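Local coordinates for ORC1-type DNA replication protein 2 (Aeropyrum pernix, PDB 1W5T), which binds DNA and takes part in regulating DNA replication, as an archaeal Cdc6/Orc protein with an AAA+ ATPase domain and a winged-helix domain, at residues Arg25-Glu30 with Pro213-Arg218; Met53-Ile58 with Lys209-Ala214; Ile143-Gln148 with Leu183-Asp188. All blocks are in the same frame, centred on the assembly; numbering follows the deposited sequence.

Overall arrangement
The three contacts step from the adenine end of the nucleotide to its phosphate end. Contact 1 (25-30 with 213-218) holds the base of the bound ATP analogue. It shares Pro213 and Ala214 with contact 2 (53-58 with 209-214), whose strand 51-56 runs into the P-loop, while strand 206-212 leads toward the lid; their centres lie about 12 Å apart, and Glu30 CB packs on Leu210 CD2 at 3.6 Å. Contact 3 (143-148 with 183-188) continues the same parallel sheet, strand 180-186 being the neighbour of strand 51-56, with centres about 10 Å apart. Contacts 1 and 3 do not touch, their centres about 19 Å apart; the side chain of Asp145 in contact 3 lies about 4 Å from the magnesium ion.

Contact 1 of 3, residues Arg25-Glu30 with Pro213-Arg218; sequences RVRRGE and PAYKSR. With ANP (phosphoaminophosphonic acid-adenylate ester), chain D.
The adenine pocket of this AAA+ ATPase is lined here by Val26, Arg27 and Tyr215, which meet around the base of the bound ATP analogue. Tyr215, a residue of the ATP site, gives its hydroxyl hydrogen to the base, OH to N7 of the nucleotide at 2.6 Å. At the exocyclic amine, N6 donates to the carbonyl O of Val26 at 2.8 Å; reading an amine with a main-chain carbonyl suits recognition of adenine and leaves the side chain of Val26 available for packing. That side chain is branched and apolar: Val26 CG1, anti to the backbone N (chi1 -178°), touches Tyr215 CE2 obliquely at 3.7 Å. Arg27 bends at chi2 (-57°), which folds its guanidinium back along the same ring, the two planes only 19° apart, with NH2 3.4 Å from Tyr215 CD2. Arginine suits this place because its flat end can lie along an aromatic ring while its N-H groups serve partners around the rim. In the guanidinium plane a water accepts from Arg27 NE at 2.8 Å and passes a hydrogen of its own to the carbonyl O of Pro213, so the two segments are bridged through solvent. NH1 forms a salt bridge with Glu219, which would fix the rotation of the group and probably balance its charge. The Pro213 ring lies beside the guanidinium, its CG 3.6 Å from Arg27 NH2. Arg27 is the N-cap residue of helix 28-43, and Lys216 that of helix 217-231; Val26 also packs on Glu219 and Ile223 of the latter. The contact thus joins the start of helix 28-43 to the connection that leads from strand 206-212 into the lid.

Contact 2 of 3, residues Met53-Ile58 with Lys209-Ala214; sequences MIYGSI and KLHLPA
Two neighbouring parallel strands, 51-56 and 206-212, pair here at one margin of the central sheet, the second being one of its two outermost strands within the chain. Leu210 stands between Met53 and Tyr55: its N donates to Met53 O at 2.9 Å, while Tyr55 N donates to Leu210 O at 2.9 Å with an angle of 164°. Leu212 N then reaches Tyr55 O at 2.7 Å, and a weak bond from Ser57 N to Leu212 O carries the ladder just past the strand. On one face Ile54 CG2 meets Leu212 CD2 at 3.7 Å; these branched aliphatic residues suit a buried surface, covered by Leu68 of helix 65-82. This is the sheet of a P-loop NTPase, in which strand 51-56 runs into the Walker A loop; Gly56, with no side chain, lies close to Lys65 of that loop. The other face carries Tyr55 and His211. Chi1 of 61° puts Tyr55 CG between the backbone N and the carbonyl carbon, and so the ring beside His211, whose CB lies over one face in a CH-pi contact, 4.0 Å from the centroid. The rings themselves meet obliquely, planes at 40°. Lys209 CB lies near the tyrosine edge, and its ammonium forms a salt bridge with Glu203. Beyond the strands, a water accepts from Ala214 N at 2.7 Å and hydrogen-bonds with Ser57 OG, serine here being small enough to share a water with a main-chain N-H.

Contact 3 of 3, residues Ile143-Gln148 with Leu183-Asp188; sequences ILDEFQ and LLVASD
Strands 139-145 and 180-186 run parallel, their axes 12° apart, with Leu144 N bonded to Leu183 O at 2.9 Å, Val185 N to Leu144 O, and Phe147 N to Val185 O at 2.8 Å beyond the end of the first strand. On one face Ile143 CG2 and Val185 CG2 lie side by side at 3.9 Å, beta-branched residues that suit a buried strand facing helix 65-82. On the other, Leu144 CD1 meets Leu184 CD2, and Leu184 CD1 sits over the face of the Phe147 ring, 3.9 Å from its centroid; the flat ring gives the leucine methyl a broad surface, and Phe147 also packs on Met53 and Met195. With CG set between its backbone N and carbonyl carbon (chi1 79°) and the chain bent at chi2, Gln148 curls back toward Ser187. Gln148 OE1 accepts from Ser187 N at 3.2 Å, from above the amide's own plane, while Gln148 NE2 gives an almost straight bond, within that plane, to Glu146 OE2 at 2.9 Å. With an alanine in place of Gln148 both amide bonds go, which is likely to leave Ser187 N without this acceptor and the Glu146 carboxylate freer to turn. Asp145 OD1 accepts from Glu146 N at 2.9 Å, while OD2 is held by Tyr91 and Thr66. These bonds probably help to orient the carboxylate, which lies about 4 Å from the magnesium ion. An Asp-Glu pair at a strand end, beside Walker A and metal, matches the Walker B motif of AAA+ ATPases, and the polar residues Ser187 and Asp188 that follow Ala186 are consistent with the sensor 1 region.

Contact 1 of 3, residues Arg25-Glu30 with Pro213-Arg218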
# COMPACT_ATOMS: atom_id res chain seq x y z
N ARG A 25 1.38 0.41 17.93
CA ARG A 25 1.87 -0.71 18.74
C ARG A 25 2.52 -1.83 17.92
O ARG A 25 3.08 -2.80 18.45
CB ARG A 25 0.72 -1.28 19.59
CG ARG A 25 0.18 -0.31 20.62
CD ARG A 25 -0.48 -1.00 21.78
NE ARG A 25 -1.28 -0.06 22.57
CZ ARG A 25 -2.44 -0.37 23.16
NH1 ARG A 25 -2.94 -1.59 23.05
NH2 ARG A 25 -3.07 0.56 23.87
N VAL A 26 2.37 -1.71 16.62
CA VAL A 26 3.00 -2.53 15.64
C VAL A 26 3.50 -1.50 14.65
O VAL A 26 2.82 -0.52 14.39
CB VAL A 26 1.99 -3.48 14.95
CG1 VAL A 26 2.72 -4.39 13.95
CG2 VAL A 26 1.19 -4.32 15.99
N ARG A 27 4.70 -1.72 14.11
CA ARG A 27 5.40 -0.77 13.22
C ARG A 27 5.91 0.52 13.95
O ARG A 27 6.27 1.54 13.32
CB ARG A 27 4.58 -0.48 11.94
CG ARG A 27 4.06 -1.75 11.19
CD ARG A 27 5.18 -2.77 10.74
NE ARG A 27 4.63 -3.95 10.05
CZ ARG A 27 4.81 -5.22 10.42
NH1 ARG A 27 5.56 -5.55 11.48
NH2 ARG A 27 4.24 -6.19 9.72
N ARG A 28 5.95 0.45 15.28
CA ARG A 28 6.37 1.59 16.06
C ARG A 28 7.83 1.93 15.74
O ARG A 28 8.16 3.10 15.48
CB ARG A 28 6.14 1.35 17.55
CG ARG A 28 6.55 2.50 18.41
CD ARG A 28 7.08 2.09 19.76
NE ARG A 28 6.01 1.58 20.60
CZ ARG A 28 5.73 0.30 20.92
NH1 ARG A 28 4.67 0.10 21.69
NH2 ARG A 28 6.45 -0.76 20.52
N GLY A 29 8.69 0.91 15.72
CA GLY A 29 10.09 1.12 15.39
C GLY A 29 10.31 1.69 14.01
O GLY A 29 11.14 2.60 13.86
N GLU A 30 9.58 1.19 13.01
CA GLU A 30 9.72 1.74 11.68
C GLU A 30 9.30 3.19 11.63
O GLU A 30 9.93 3.97 10.94
CB GLU A 30 9.03 0.91 10.59
CG GLU A 30 8.09 -0.19 11.04
CD GLU A 30 8.77 -1.35 11.77
OE1 GLU A 30 9.34 -2.24 11.09
OE2 GLU A 30 8.69 -1.38 13.01
N PRO A 213 5.60 -5.56 5.20
CA PRO A 213 5.01 -6.83 4.81
C PRO A 213 3.58 -6.92 5.42
O PRO A 213 3.19 -6.12 6.29
CB PRO A 213 5.92 -7.87 5.50
CG PRO A 213 6.26 -7.19 6.85
CD PRO A 213 6.34 -5.66 6.47
N ALA A 214 2.85 -7.94 4.98
CA ALA A 214 1.57 -8.24 5.52
C ALA A 214 1.71 -8.71 6.97
O ALA A 214 2.73 -9.26 7.35
CB ALA A 214 0.88 -9.31 4.63
N TYR A 215 0.65 -8.50 7.75
CA TYR A 215 0.65 -8.76 9.18
C TYR A 215 0.45 -10.22 9.59
O TYR A 215 -0.45 -10.95 9.09
CB TYR A 215 -0.43 -7.89 9.84
CG TYR A 215 -0.14 -6.40 9.84
CD1 TYR A 215 -0.97 -5.51 9.14
CD2 TYR A 215 0.96 -5.88 10.57
CE1 TYR A 215 -0.72 -4.14 9.16
CE2 TYR A 215 1.23 -4.49 10.58
CZ TYR A 215 0.40 -3.64 9.87
OH TYR A 215 0.67 -2.32 9.90
N LYS A 216 1.28 -10.66 10.52
CA LYS A 216 1.07 -11.96 11.20
C LYS A 216 -0.07 -11.87 12.21
O LYS A 216 -0.50 -10.77 12.58
CB LYS A 216 2.35 -12.43 11.87
CG LYS A 216 3.51 -12.54 10.86
CD LYS A 216 4.83 -12.96 11.52
CE LYS A 216 6.04 -12.83 10.52
NZ LYS A 216 6.44 -14.16 9.93
N SER A 217 -0.55 -13.02 12.67
CA SER A 217 -1.73 -13.04 13.53
C SER A 217 -1.53 -12.31 14.85
O SER A 217 -2.45 -11.60 15.30
CB SER A 217 -2.26 -14.48 13.74
OG SER A 217 -1.45 -15.17 14.68
N ARG A 218 -0.35 -12.46 15.44
CA ARG A 218 0.06 -11.79 16.66
C ARG A 218 -0.03 -10.25 16.53
O ARG A 218 -0.54 -9.56 17.42
CB ARG A 218 1.52 -12.16 16.98
CG ARG A 218 1.71 -13.31 17.95
CD ARG A 218 2.94 -13.13 18.93
NE ARG A 218 3.61 -11.82 18.77
CZ ARG A 218 4.21 -11.12 19.74
NH1 ARG A 218 4.24 -11.56 20.99
NH2 ARG A 218 4.77 -9.95 19.46
PG ANP D . -4.02 -0.24 0.57
O1G ANP D . -5.55 -0.39 0.17
O2G ANP D . -3.54 1.22 0.15
O3G ANP D . -3.08 -1.35 -0.08
PB ANP D . -2.65 0.34 3.16
O1B ANP D . -2.28 1.84 2.82
O2B ANP D . -1.39 -0.55 2.96
N3B ANP D . -3.99 -0.26 2.29
PA ANP D . -3.73 1.31 5.65
O1A ANP D . -2.61 2.26 6.29
O2A ANP D . -4.80 2.20 4.90
O3A ANP D . -3.08 0.15 4.72
O5' ANP D . -4.37 0.39 6.81
C5' ANP D . -5.52 -0.48 6.78
C4' ANP D . -6.21 -0.30 8.13
O4' ANP D . -5.43 -0.89 9.18
C3' ANP D . -6.35 1.16 8.55
O3' ANP D . -7.53 1.29 9.29
C2' ANP D . -5.17 1.42 9.47
O2' ANP D . -5.32 2.50 10.40
C1' ANP D . -5.04 0.07 10.17
N9 ANP D . -3.65 -0.21 10.47
C8 ANP D . -2.71 -0.68 9.56
N7 ANP D . -1.50 -0.85 10.14
C5 ANP D . -1.62 -0.55 11.44
C6 ANP D . -0.80 -0.47 12.70
N6 ANP D . 0.52 -0.81 12.74
N1 ANP D . -1.39 -0.03 13.84
C2 ANP D . -2.66 0.32 13.92
N3 ANP D . -3.50 0.32 12.85
C4 ANP D . -3.00 -0.12 11.60
O HOH W 1 2.99 -3.90 7.78

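Contact 2 of 3, residues Met53-Ile58 with Lys209-Ala214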
# COMPACT_ATOMS: atom_id res chain seq x y z
N MET A 53 10.86 6.62 1.24
CA MET A 53 9.75 5.92 0.67
C MET A 53 9.31 4.76 1.55
O MET A 53 10.14 4.08 2.15
CB MET A 53 10.09 5.41 -0.73
CG MET A 53 8.98 4.57 -1.38
SD MET A 53 9.30 3.97 -3.05
CE MET A 53 8.93 5.42 -3.97
N ILE A 54 8.00 4.51 1.54
CA ILE A 54 7.36 3.34 2.12
C ILE A 54 6.72 2.62 0.97
O ILE A 54 6.01 3.25 0.18
CB ILE A 54 6.23 3.78 3.10
CG1 ILE A 54 6.82 4.50 4.33
CG2 ILE A 54 5.35 2.56 3.48
CD1 ILE A 54 5.76 5.23 5.30
N TYR A 55 6.96 1.32 0.86
CA TYR A 55 6.19 0.47 -0.07
C TYR A 55 5.76 -0.83 0.63
O TYR A 55 6.29 -1.20 1.67
CB TYR A 55 6.98 0.18 -1.39
CG TYR A 55 8.32 -0.57 -1.21
CD1 TYR A 55 8.44 -1.93 -1.51
CD2 TYR A 55 9.46 0.11 -0.74
CE1 TYR A 55 9.68 -2.62 -1.36
CE2 TYR A 55 10.70 -0.56 -0.60
CZ TYR A 55 10.78 -1.92 -0.91
OH TYR A 55 11.97 -2.54 -0.75
N GLY A 56 4.77 -1.50 0.07
CA GLY A 56 4.29 -2.75 0.62
C GLY A 56 4.58 -3.97 -0.22
O GLY A 56 5.11 -3.88 -1.32
N SER A 57 4.24 -5.14 0.30
CA SER A 57 4.40 -6.36 -0.48
C SER A 57 3.52 -6.28 -1.70
O SER A 57 2.47 -5.60 -1.72
CB SER A 57 4.12 -7.58 0.34
OG SER A 57 5.03 -7.61 1.41
N ILE A 58 3.98 -6.92 -2.76
CA ILE A 58 3.29 -6.86 -4.03
C ILE A 58 1.92 -7.59 -4.01
O ILE A 58 1.81 -8.75 -3.63
CB ILE A 58 4.23 -7.40 -5.14
CG1 ILE A 58 3.62 -7.19 -6.51
CG2 ILE A 58 4.55 -8.86 -4.92
CD1 ILE A 58 4.59 -6.68 -7.51
N LYS A 209 14.35 3.43 2.29
CA LYS A 209 13.27 2.70 1.66
C LYS A 209 12.80 1.72 2.72
O LYS A 209 13.60 0.99 3.32
CB LYS A 209 13.73 1.96 0.41
CG LYS A 209 13.96 2.84 -0.75
CD LYS A 209 14.97 2.24 -1.72
CE LYS A 209 15.53 3.28 -2.67
NZ LYS A 209 16.51 2.71 -3.61
N LEU A 210 11.51 1.71 2.95
CA LEU A 210 10.95 0.85 3.97
C LEU A 210 9.86 -0.06 3.38
O LEU A 210 8.83 0.40 2.86
CB LEU A 210 10.39 1.74 5.09
CG LEU A 210 10.11 1.11 6.43
CD1 LEU A 210 11.24 0.10 6.83
CD2 LEU A 210 10.01 2.25 7.45
N HIS A 211 10.09 -1.37 3.48
CA HIS A 211 9.17 -2.35 2.94
C HIS A 211 8.25 -2.88 4.05
O HIS A 211 8.69 -3.46 5.02
CB HIS A 211 9.98 -3.47 2.29
CG HIS A 211 9.17 -4.65 1.82
ND1 HIS A 211 9.31 -5.91 2.36
CD2 HIS A 211 8.22 -4.76 0.87
CE1 HIS A 211 8.48 -6.74 1.76
NE2 HIS A 211 7.80 -6.06 0.86
N LEU A 212 6.95 -2.66 3.89
CA LEU A 212 5.96 -3.15 4.86
C LEU A 212 5.40 -4.50 4.42
O LEU A 212 4.80 -4.59 3.36
CB LEU A 212 4.81 -2.16 4.97
CG LEU A 212 4.77 -1.20 6.16
CD1 LEU A 212 6.11 -0.82 6.78
CD2 LEU A 212 3.94 0.02 5.85
N PRO A 213 5.60 -5.56 5.20
CA PRO A 213 5.01 -6.83 4.81
C PRO A 213 3.58 -6.92 5.42
O PRO A 213 3.19 -6.12 6.29
CB PRO A 213 5.92 -7.87 5.50
CG PRO A 213 6.26 -7.19 6.85
CD PRO A 213 6.34 -5.66 6.47
N ALA A 214 2.85 -7.94 4.98
CA ALA A 214 1.57 -8.24 5.52
C ALA A 214 1.71 -8.71 6.97
O ALA A 214 2.73 -9.26 7.35
CB ALA A 214 0.88 -9.31 4.63
O HOH W 2 4.11 -9.78 3.38

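Contact 3 of 3, residues Ile143-Gln148 with Leu183-Asp188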
# COMPACT_ATOMS: atom_id res chain seq x y z
N ILE A 143 3.52 14.13 2.22
CA ILE A 143 3.30 12.72 1.86
C ILE A 143 2.70 12.67 0.45
O ILE A 143 1.63 13.24 0.22
CB ILE A 143 2.32 11.99 2.82
CG1 ILE A 143 2.75 12.13 4.29
CG2 ILE A 143 2.12 10.50 2.38
CD1 ILE A 143 1.72 11.66 5.31
N LEU A 144 3.37 11.97 -0.48
CA LEU A 144 2.76 11.67 -1.78
C LEU A 144 2.46 10.19 -1.82
O LEU A 144 3.34 9.39 -2.13
CB LEU A 144 3.66 12.03 -2.97
CG LEU A 144 4.19 13.46 -3.12
CD1 LEU A 144 5.28 13.57 -4.19
CD2 LEU A 144 3.02 14.41 -3.39
N ASP A 145 1.19 9.87 -1.53
CA ASP A 145 0.62 8.53 -1.57
C ASP A 145 0.27 8.03 -2.97
O ASP A 145 0.02 8.82 -3.88
CB ASP A 145 -0.66 8.50 -0.72
CG ASP A 145 -0.85 7.19 0.02
OD1 ASP A 145 -0.21 6.15 -0.33
OD2 ASP A 145 -1.63 7.09 0.98
N GLU A 146 0.24 6.71 -3.12
CA GLU A 146 0.01 6.08 -4.41
C GLU A 146 0.98 6.70 -5.41
O GLU A 146 0.58 7.04 -6.53
CB GLU A 146 -1.44 6.27 -4.92
CG GLU A 146 -2.55 5.76 -4.00
CD GLU A 146 -2.63 4.24 -3.89
OE1 GLU A 146 -3.43 3.73 -3.09
OE2 GLU A 146 -1.90 3.53 -4.58
N PHE A 147 2.25 6.80 -5.00
CA PHE A 147 3.28 7.47 -5.77
C PHE A 147 3.47 6.80 -7.11
O PHE A 147 3.71 7.47 -8.12
CB PHE A 147 4.61 7.54 -4.99
CG PHE A 147 5.69 8.29 -5.71
CD1 PHE A 147 5.61 9.68 -5.89
CD2 PHE A 147 6.79 7.61 -6.23
CE1 PHE A 147 6.60 10.36 -6.56
CE2 PHE A 147 7.80 8.29 -6.90
CZ PHE A 147 7.71 9.66 -7.07
N GLN A 148 3.33 5.46 -7.13
CA GLN A 148 3.49 4.71 -8.37
C GLN A 148 2.61 5.27 -9.49
O GLN A 148 3.03 5.23 -10.63
CB GLN A 148 3.26 3.21 -8.19
CG GLN A 148 1.80 2.78 -8.12
CD GLN A 148 1.09 3.24 -6.86
OE1 GLN A 148 1.73 3.66 -5.86
NE2 GLN A 148 -0.22 3.13 -6.88
N LEU A 183 7.77 12.19 1.85
CA LEU A 183 7.59 10.80 2.20
C LEU A 183 6.75 10.25 1.06
O LEU A 183 5.58 10.61 0.92
CB LEU A 183 6.84 10.70 3.51
CG LEU A 183 7.18 9.54 4.44
CD1 LEU A 183 6.07 9.20 5.36
CD2 LEU A 183 7.79 8.29 3.80
N LEU A 184 7.36 9.43 0.21
CA LEU A 184 6.61 8.85 -0.93
C LEU A 184 6.02 7.55 -0.44
O LEU A 184 6.66 6.82 0.33
CB LEU A 184 7.54 8.59 -2.10
CG LEU A 184 8.52 9.75 -2.45
CD1 LEU A 184 9.40 9.47 -3.70
CD2 LEU A 184 7.75 11.06 -2.65
N VAL A 185 4.78 7.25 -0.82
CA VAL A 185 4.21 5.94 -0.46
C VAL A 185 3.73 5.28 -1.73
O VAL A 185 2.93 5.88 -2.40
CB VAL A 185 3.02 6.12 0.49
CG1 VAL A 185 2.41 4.77 0.87
CG2 VAL A 185 3.44 6.90 1.73
N ALA A 186 4.26 4.08 -2.05
CA ALA A 186 3.96 3.36 -3.30
C ALA A 186 3.40 1.99 -2.98
O ALA A 186 3.62 1.47 -1.93
CB ALA A 186 5.19 3.21 -4.17
N SER A 187 2.70 1.37 -3.92
CA SER A 187 2.05 0.10 -3.58
C SER A 187 3.02 -1.06 -3.39
O SER A 187 2.76 -1.96 -2.59
CB SER A 187 0.96 -0.25 -4.58
OG SER A 187 1.56 -0.31 -5.84
N ASP A 188 4.15 -1.01 -4.09
CA ASP A 188 5.10 -2.10 -4.05
C ASP A 188 6.43 -1.70 -4.74
O ASP A 188 6.54 -0.59 -5.29
CB ASP A 188 4.46 -3.34 -4.71
CG ASP A 188 4.02 -3.08 -6.13
OD1 ASP A 188 2.81 -2.94 -6.39
OD2 ASP A 188 4.85 -2.94 -7.06